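Local coordinates for protein imelysin (Bacteroides ovatus ATCC 8483, PDB 3OYV) that probably takes part in bacterial iron uptake at the outer membrane, and is named as a putative peptidase, at residues D10-W24 / D308-S320. Numbering follows the deposited sequence. Where two conformers were deposited one is given.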
ATOM      1  N   ASP A  10     -12.759  -4.759  20.705  1.00 17.22           N
ATOM      2  CA  ASP A  10     -13.870  -3.861  20.388  0.60 18.11           C
ATOM      3  C   ASP A  10     -13.989  -3.749  18.869  1.00 18.47           C
ATOM      4  O   ASP A  10     -13.252  -2.970  18.236  1.00 24.23           O
ATOM      5  CB  ASP A  10     -13.697  -2.496  21.060  0.60 19.09           C
ATOM      6  CG  ASP A  10     -14.934  -1.602  20.924  0.60 22.66           C
ATOM      7  OD1 ASP A  10     -15.932  -2.013  20.267  0.60 22.37           O
ATOM      8  OD2 ASP A  10     -14.882  -0.472  21.488  0.60 26.33           O
ATOM      9  N   PRO A  11     -14.921  -4.530  18.258  1.00 17.17           N
ATOM     10  CA  PRO A  11     -15.164  -4.452  16.805  1.00 22.19           C
ATOM     11  C   PRO A  11     -15.768  -3.161  16.288  1.00 23.35           C
ATOM     12  O   PRO A  11     -15.759  -2.922  15.055  1.00 26.85           O
ATOM     13  CB  PRO A  11     -16.214  -5.550  16.546  1.00 23.05           C
ATOM     14  CG  PRO A  11     -16.256  -6.382  17.768  1.00 25.39           C
ATOM     15  CD  PRO A  11     -15.870  -5.469  18.893  1.00 20.67           C
ATOM     16  N   ALA A  12     -16.283  -2.327  17.180  1.00 20.35           N
ATOM     17  CA  ALA A  12     -16.875  -1.051  16.758  1.00 21.96           C
ATOM     18  C   ALA A  12     -17.911  -1.209  15.642  1.00 21.65           C
ATOM     19  O   ALA A  12     -17.806  -0.600  14.568  1.00 25.42           O
ATOM     20  CB  ALA A  12     -15.755  -0.108  16.319  1.00 25.48           C
ATOM     21  N   ASN A  13     -18.933  -2.003  15.905  1.00 22.73           N
ATOM     22  CA  ASN A  13     -20.043  -2.215  14.991  1.00 23.63           C
ATOM     23  C   ASN A  13     -20.891  -0.942  14.860  1.00 22.22           C
ATOM     24  O   ASN A  13     -21.299  -0.368  15.863  1.00 22.39           O
ATOM     25  CB  ASN A  13     -20.961  -3.326  15.522  1.00 25.20           C
ATOM     26  CG  ASN A  13     -22.094  -3.640  14.567  1.00 27.44           C
ATOM     27  OD1 ASN A  13     -21.883  -4.286  13.539  1.00 36.25           O
ATOM     28  ND2 ASN A  13     -23.312  -3.210  14.913  1.00 27.93           N
ATOM     29  N   ILE A  14     -21.170  -0.529  13.635  1.00 18.98           N
ATOM     30  CA  ILE A  14     -22.140   0.531  13.389  1.00 17.45           C
ATOM     31  C   ILE A  14     -22.701   0.335  11.991  1.00 17.24           C
ATOM     32  O   ILE A  14     -21.987  -0.133  11.107  1.00 19.17           O
ATOM     33  CB  ILE A  14     -21.489   1.902  13.596  1.00 17.95           C
ATOM     34  CG1 ILE A  14     -22.524   3.007  13.474  1.00 16.90           C
ATOM     35  CG2 ILE A  14     -20.299   2.106  12.604  1.00 19.41           C
ATOM     36  CD1 ILE A  14     -21.998   4.375  13.961  1.00 19.45           C
ATOM     37  N   ASP A  15     -23.970   0.656  11.792  1.00 17.85           N
ATOM     38  CA  ASP A  15     -24.562   0.674  10.472  1.00 17.54           C
ATOM     39  C   ASP A  15     -24.996   2.091  10.118  1.00 17.87           C
ATOM     40  O   ASP A  15     -25.277   2.903  11.004  1.00 19.87           O
ATOM     41  CB  ASP A  15     -25.764  -0.263  10.402  1.00 20.31           C
ATOM     42  CG  ASP A  15     -25.400  -1.709  10.686  1.00 22.75           C
ATOM     43  OD1 ASP A  15     -24.486  -2.223  10.017  1.00 19.92           O
ATOM     44  OD2 ASP A  15     -26.040  -2.329  11.567  1.00 27.75           O
ATOM     45  N   TYR A  16     -25.048   2.348   8.822  1.00 17.03           N
ATOM     46  CA  TYR A  16     -25.532   3.612   8.298  1.00 16.72           C
ATOM     47  C   TYR A  16     -27.027   3.726   8.555  1.00 19.05           C
ATOM     48  O   TYR A  16     -27.801   2.801   8.228  1.00 20.86           O
ATOM     49  CB  TYR A  16     -25.222   3.644   6.808  1.00 17.97           C
ATOM     50  CG  TYR A  16     -25.655   4.871   6.051  1.00 15.53           C
ATOM     51  CD1 TYR A  16     -24.816   5.986   5.938  1.00 13.53           C
ATOM     52  CD2 TYR A  16     -26.881   4.916   5.410  1.00 22.52           C
ATOM     53  CE1 TYR A  16     -25.195   7.090   5.202  1.00 15.86           C
ATOM     54  CE2 TYR A  16     -27.278   6.029   4.689  1.00 21.64           C
ATOM     55  CZ  TYR A  16     -26.430   7.130   4.590  1.00 16.94           C
ATOM     56  OH  TYR A  16     -26.855   8.216   3.857  1.00 15.43           O
ATOM     57  N   THR A  17     -27.436   4.849   9.141  1.00 18.43           N
ATOM     58  CA  THR A  17     -28.849   5.084   9.439  1.00 17.48           C
ATOM     59  C   THR A  17     -29.207   6.519   9.069  1.00 15.18           C
ATOM     60  O   THR A  17     -28.326   7.357   8.940  1.00 14.04           O
ATOM     61  CB  THR A  17     -29.133   4.939  10.944  1.00 18.36           C
ATOM     62  OG1 THR A  17     -28.511   6.036  11.653  1.00 19.14           O
ATOM     63  CG2 THR A  17     -28.645   3.542  11.506  1.00 21.16           C
ATOM     64  N   PRO A  18     -30.515   6.842   9.000  1.00 16.06           N
ATOM     65  CA  PRO A  18     -30.870   8.249   8.797  1.00 17.36           C
ATOM     66  C   PRO A  18     -30.281   9.171   9.870  1.00 14.90           C
ATOM     67  O   PRO A  18     -29.927  10.311   9.594  1.00 14.15           O
ATOM     68  CB  PRO A  18     -32.403   8.244   8.888  1.00 18.47           C
ATOM     69  CG  PRO A  18     -32.764   6.847   8.421  1.00 19.77           C
ATOM     70  CD  PRO A  18     -31.698   5.951   8.980  1.00 18.10           C
ATOM     71  N   GLU A  19     -30.163   8.674  11.088  1.00 15.00           N
ATOM     72  CA  GLU A  19     -29.745   9.505  12.202  1.00 15.31           C
ATOM     73  C   GLU A  19     -28.243   9.771  12.196  1.00 14.89           C
ATOM     74  O   GLU A  19     -27.815  10.801  12.697  1.00 16.36           O
ATOM     75  CB  GLU A  19     -30.170   8.852  13.513  1.00 17.44           C
ATOM     76  CG  GLU A  19     -31.657   8.992  13.801  1.00 22.44           C
ATOM     77  CD  GLU A  19     -32.521   8.054  12.956  1.00 27.55           C
ATOM     78  OE1 GLU A  19     -32.034   6.953  12.545  1.00 28.00           O
ATOM     79  OE2 GLU A  19     -33.701   8.431  12.720  1.00 31.57           O
ATOM     80  N   ASN A  20     -27.424   8.865  11.645  1.00 13.41           N
ATOM     81  CA  ASN A  20     -25.975   9.120  11.564  1.00 13.12           C
ATOM     82  C   ASN A  20     -25.517   9.491  10.159  1.00 11.94           C
ATOM     83  O   ASN A  20     -24.333   9.762   9.947  1.00 11.38           O
ATOM     84  CB  ASN A  20     -25.130   7.976  12.133  1.00 11.96           C
ATOM     85  CG  ASN A  20     -25.313   6.683  11.382  1.00 12.58           C
ATOM     86  OD1 ASN A  20     -25.542   6.694  10.174  1.00 14.06           O
ATOM     87  ND2 ASN A  20     -25.147   5.548  12.080  1.00 17.33           N
ATOM     88  N   ALA A  21     -26.460   9.623   9.214  1.00 11.30           N
ATOM     89  CA  ALA A  21     -26.093   9.792   7.812  1.00 12.59           C
ATOM     90  C   ALA A  21     -25.313  11.079   7.578  1.00 12.06           C
ATOM     91  O   ALA A  21     -24.362  11.099   6.817  1.00 11.02           O
ATOM     92  CB  ALA A  21     -27.348   9.789   6.947  1.00 14.04           C
ATOM     93  N   SER A  22     -25.686  12.185   8.232  1.00 11.40           N
ATOM     94  CA  SER A  22     -25.003  13.439   7.971  0.70 10.69           C
ATOM     95  C   SER A  22     -23.558  13.378   8.434  1.00 11.29           C
ATOM     96  O   SER A  22     -22.645  13.764   7.707  1.00 11.16           O
ATOM     97  CB  SER A  22     -25.713  14.598   8.668  0.70 11.05           C
ATOM     98  OG  SER A  22     -25.066  15.789   8.335  0.70 11.54           O
ATOM     99  N   SER A  23     -23.334  12.851   9.629  1.00 10.60           N
ATOM    100  CA  SER A  23     -21.967  12.673  10.133  0.50 10.34           C
ATOM    101  C   SER A  23     -21.177  11.727   9.221  1.00 11.34           C
ATOM    102  O   SER A  23     -20.011  11.952   8.936  1.00 11.04           O
ATOM    103  CB  SER A  23     -21.982  12.101  11.553  0.50 11.07           C
ATOM    104  OG  SER A  23     -22.530  13.026  12.482  0.50  8.30           O
ATOM    105  N   TRP A  24     -21.830  10.657   8.774  1.00 11.26           N
ATOM    106  CA  TRP A  24     -21.187   9.667   7.895  1.00 10.74           C
ATOM    107  C   TRP A  24     -20.732  10.339   6.595  1.00 11.45           C
ATOM    108  O   TRP A  24     -19.585  10.165   6.154  1.00 10.89           O
ATOM    109  CB  TRP A  24     -22.160   8.531   7.595  1.00 11.55           C
ATOM    110  CG  TRP A  24     -21.545   7.212   7.277  1.00 11.10           C
ATOM    111  CD1 TRP A  24     -20.766   6.888   6.204  1.00 12.74           C
ATOM    112  CD2 TRP A  24     -21.679   6.027   8.049  1.00 12.66           C
ATOM    113  NE1 TRP A  24     -20.412   5.567   6.266  1.00 12.96           N
ATOM    114  CE2 TRP A  24     -20.968   5.006   7.384  1.00 12.75           C
ATOM    115  CE3 TRP A  24     -22.334   5.723   9.243  1.00 13.50           C
ATOM    116  CZ2 TRP A  24     -20.895   3.711   7.878  1.00 14.33           C
ATOM    117  CZ3 TRP A  24     -22.269   4.453   9.709  1.00 16.61           C
ATOM    118  CH2 TRP A  24     -21.531   3.459   9.044  1.00 16.30           C
ATOM    119  N   ASP A 308      -8.336   3.240  15.395  1.00 17.29           N
ATOM    120  CA  ASP A 308      -9.091   3.467  16.633  1.00 17.93           C
ATOM    121  C   ASP A 308     -10.566   3.409  16.219  1.00 17.24           C
ATOM    122  O   ASP A 308     -11.201   4.430  15.935  1.00 18.13           O
ATOM    123  CB  ASP A 308      -8.737   4.800  17.276  1.00 19.62           C
ATOM    124  CG  ASP A 308      -9.378   4.975  18.643  1.00 20.84           C
ATOM    125  OD1 ASP A 308     -10.326   4.216  18.964  1.00 21.03           O
ATOM    126  OD2 ASP A 308      -8.918   5.881  19.362  1.00 28.31           O
ATOM    127  N   GLN A 309     -11.094   2.199  16.136  1.00 17.43           N
ATOM    128  CA  GLN A 309     -12.419   1.984  15.585  1.00 18.28           C
ATOM    129  C   GLN A 309     -13.502   2.602  16.477  1.00 18.17           C
ATOM    130  O   GLN A 309     -14.472   3.199  15.986  1.00 18.18           O
ATOM    131  CB  GLN A 309     -12.659   0.511  15.343  1.00 19.05           C
ATOM    132  CG  GLN A 309     -11.639  -0.158  14.417  1.00 20.00           C
ATOM    133  CD  GLN A 309     -11.823  -1.663  14.377  1.00 20.60           C
ATOM    134  OE1 GLN A 309     -12.153  -2.265  13.320  1.00 16.81           O
ATOM    135  NE2 GLN A 309     -11.638  -2.303  15.547  1.00 23.12           N
ATOM    136  N   ASN A 310     -13.322   2.517  17.788  1.00 18.38           N
ATOM    137  CA  ASN A 310     -14.301   3.137  18.666  0.60 17.08           C
ATOM    138  C   ASN A 310     -14.325   4.668  18.482  1.00 16.48           C
ATOM    139  O   ASN A 310     -15.417   5.270  18.552  1.00 17.39           O
ATOM    140  CB  ASN A 310     -14.085   2.756  20.122  0.60 17.00           C
ATOM    141  CG  ASN A 310     -15.020   3.503  21.050  0.60 18.84           C
ATOM    142  OD1 ASN A 310     -14.609   4.421  21.731  0.60 23.23           O
ATOM    143  ND2 ASN A 310     -16.291   3.159  21.005  0.60 27.12           N
ATOM    144  N   ALA A 311     -13.179   5.291  18.205  1.00 15.52           N
ATOM    145  CA  ALA A 311     -13.144   6.719  17.902  1.00 15.09           C
ATOM    146  C   ALA A 311     -13.902   7.063  16.628  1.00 14.95           C
ATOM    147  O   ALA A 311     -14.557   8.117  16.558  1.00 15.35           O
ATOM    148  CB  ALA A 311     -11.723   7.248  17.822  1.00 17.33           C
ATOM    149  N   ILE A 312     -13.840   6.171  15.633  1.00 13.40           N
ATOM    150  CA  ILE A 312     -14.631   6.394  14.407  1.00 13.73           C
ATOM    151  C   ILE A 312     -16.119   6.351  14.716  1.00 13.63           C
ATOM    152  O   ILE A 312     -16.869   7.198  14.250  1.00 12.97           O
ATOM    153  CB  ILE A 312     -14.251   5.399  13.289  1.00 15.09           C
ATOM    154  CG1 ILE A 312     -12.773   5.546  12.901  1.00 13.89           C
ATOM    155  CG2 ILE A 312     -15.114   5.622  12.063  1.00 13.54           C
ATOM    156  CD1 ILE A 312     -12.208   4.366  12.063  1.00 15.49           C
ATOM    157  N   VAL A 313     -16.557   5.367  15.490  1.00 14.26           N
ATOM    158  CA  VAL A 313     -17.955   5.279  15.888  1.00 15.05           C
ATOM    159  C   VAL A 313     -18.396   6.535  16.662  1.00 15.87           C
ATOM    160  O   VAL A 313     -19.479   7.066  16.403  1.00 15.08           O
ATOM    161  CB  VAL A 313     -18.219   3.982  16.681  1.00 16.52           C
ATOM    162  CG1 VAL A 313     -19.633   3.969  17.313  1.00 18.68           C
ATOM    163  CG2 VAL A 313     -18.000   2.752  15.772  1.00 19.62           C
ATOM    164  N   GLN A 314     -17.549   7.035  17.561  1.00 15.23           N
ATOM    165  CA  GLN A 314     -17.862   8.270  18.305  0.60 15.56           C
ATOM    166  C   GLN A 314     -18.013   9.456  17.347  1.00 15.66           C
ATOM    167  O   GLN A 314     -18.946  10.263  17.476  1.00 16.04           O
ATOM    168  CB  GLN A 314     -16.794   8.560  19.357  0.60 16.88           C
ATOM    169  CG  GLN A 314     -16.780   7.595  20.534  0.60 17.62           C
ATOM    170  CD  GLN A 314     -15.627   7.851  21.490  0.60 28.85           C
ATOM    171  OE1 GLN A 314     -14.674   8.573  21.170  0.60 32.18           O
ATOM    172  NE2 GLN A 314     -15.702   7.249  22.672  0.60 34.03           N
ATOM    173  N   ILE A 315     -17.125   9.558  16.365  1.00 13.84           N
ATOM    174  CA  ILE A 315     -17.249  10.581  15.298  1.00 13.77           C
ATOM    175  C   ILE A 315     -18.591  10.467  14.563  1.00 13.58           C
ATOM    176  O   ILE A 315     -19.302  11.466  14.339  1.00 13.88           O
ATOM    177  CB  ILE A 315     -16.042  10.474  14.315  1.00 13.80           C
ATOM    178  CG1 ILE A 315     -14.801  11.073  14.992  1.00 14.54           C
ATOM    179  CG2 ILE A 315     -16.360  11.162  12.962  1.00 12.98           C
ATOM    180  CD1 ILE A 315     -13.450  10.649  14.369  1.00 15.31           C
ATOM    181  N   LEU A 316     -18.964   9.239  14.192  1.00 12.20           N
ATOM    182  CA  LEU A 316     -20.177   9.036  13.429  1.00 12.36           C
ATOM    183  C   LEU A 316     -21.421   9.367  14.238  1.00 13.01           C
ATOM    184  O   LEU A 316     -22.438   9.755  13.666  1.00 13.55           O
ATOM    185  CB  LEU A 316     -20.240   7.609  12.888  1.00 12.66           C
ATOM    186  CG  LEU A 316     -19.176   7.291  11.828  1.00 13.21           C
ATOM    187  CD1 LEU A 316     -19.172   5.744  11.550  1.00 13.92           C
ATOM    188  CD2 LEU A 316     -19.429   8.086  10.546  1.00 14.85           C
ATOM    189  N   ASN A 317     -21.344   9.193  15.551  1.00 14.23           N
ATOM    190  CA  ASN A 317     -22.431   9.545  16.459  1.00 14.11           C
ATOM    191  C   ASN A 317     -22.404  10.976  16.971  1.00 15.14           C
ATOM    192  O   ASN A 317     -23.309  11.385  17.717  1.00 17.35           O
ATOM    193  CB  ASN A 317     -22.469   8.545  17.626  1.00 15.04           C
ATOM    194  CG  ASN A 317     -23.021   7.220  17.214  1.00 17.06           C
ATOM    195  OD1 ASN A 317     -23.965   7.136  16.428  1.00 20.04           O
ATOM    196  ND2 ASN A 317     -22.429   6.152  17.735  1.00 20.32           N
ATOM    197  N   SER A 318     -21.413  11.748  16.552  1.00 14.50           N
ATOM    198  CA  SER A 318     -21.245  13.094  17.087  1.00 14.14           C
ATOM    199  C   SER A 318     -22.131  14.119  16.398  1.00 14.90           C
ATOM    200  O   SER A 318     -22.333  14.098  15.173  1.00 16.54           O
ATOM    201  CB  SER A 318     -19.793  13.569  17.005  1.00 16.76           C
ATOM    202  OG  SER A 318     -19.409  13.873  15.685  1.00 16.95           O
ATOM    203  N   GLN A 319     -22.626  15.056  17.206  1.00 13.13           N
ATOM    204  CA  GLN A 319     -23.438  16.131  16.670  0.60 14.21           C
ATOM    205  C   GLN A 319     -22.572  17.108  15.875  1.00 12.57           C
ATOM    206  O   GLN A 319     -23.031  17.700  14.902  1.00 13.46           O
ATOM    207  CB  GLN A 319     -24.205  16.846  17.790  0.60 16.34           C
ATOM    208  CG  GLN A 319     -25.354  17.704  17.304  0.60 20.29           C
ATOM    209  CD  GLN A 319     -26.501  16.899  16.722  0.60 22.97           C
ATOM    210  OE1 GLN A 319     -26.987  15.960  17.344  0.60 28.67           O
ATOM    211  NE2 GLN A 319     -26.938  17.263  15.523  0.60 20.38           N
ATOM    212  N   SER A 320     -21.297  17.281  16.263  1.00 12.10           N
ATOM    213  CA  SER A 320     -20.439  18.239  15.579  1.00 11.90           C
ATOM    214  C   SER A 320     -20.220  17.838  14.126  1.00 11.81           C
ATOM    215  O   SER A 320     -20.309  18.663  13.227  1.00 12.78           O
ATOM    216  CB  SER A 320     -19.075  18.422  16.283  1.00 13.54           C
ATOM    217  OG  SER A 320     -18.338  17.210  16.269  1.00 16.67           O
TER
HETATM  218  O   HOH W   1     -12.071   0.054  18.965  0.60 23.84           O
HETATM  219  O   HOH W   2     -14.251  -4.004  13.112  1.00 22.68           O
HETATM  220  O   HOH W   3     -24.680  11.368  14.043  1.00 16.79           O
HETATM  221  O   HOH W   4     -25.414   5.408  14.975  1.00 22.67           O
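Leu316, near the end of helix 309-316, carries CD1 over one face of the Trp24 indole, a CH-pi contact 4.0 Å from the centroid of the six-membered ring and 18° off its normal. Its CD2 reaches the Trp24 backbone, while Ile14 brings CD1 to within 3.8 Å of Leu316 CB; with CG1 anti to the backbone N (chi1 -174°), the longer branch of Ile14 runs to the helix. Val313 CG2 touches both Ile14 CG2 and the methyl of Ala12, whose CB packs 3.3 Å from Gln309 CB. Beside this apolar row, Ser23 OG donates to Ser318 O (2.9 Å) in the carbonyl plane.

A second shell sets these groups in place. Tyr16 lies against the opposite indole face, and Trp24 NE1 is bonded to Leu350 O. Asn20 ties up the turn before helix 21-47: its ND2 donates to Asp15 O almost in the amide plane, its OD1 accepts from Thr17 N at 2.8 Å, and water 4 links ND2 to Asn317 OD1. Replacing Asn20 with an alanine would probably leave Asp15 O and Thr17 N without these partners, lose the water link to Asn317, and hold the turn less firmly, by its backbone bonds to Thr17 OG1 and Trp24. Thr17 OG1 receives Asn20 N in an ST motif, whereas Asp10 OD1 takes Ala12 N in an Asx turn.

Helix 343-351 adds Phe349 against Ile14 and Leu350 against Leu316. The whole exemplifies an extended N-terminal segment laid along an amphipathic helix, joining widely separated parts of the sequence in the mainly helical imelysin fold.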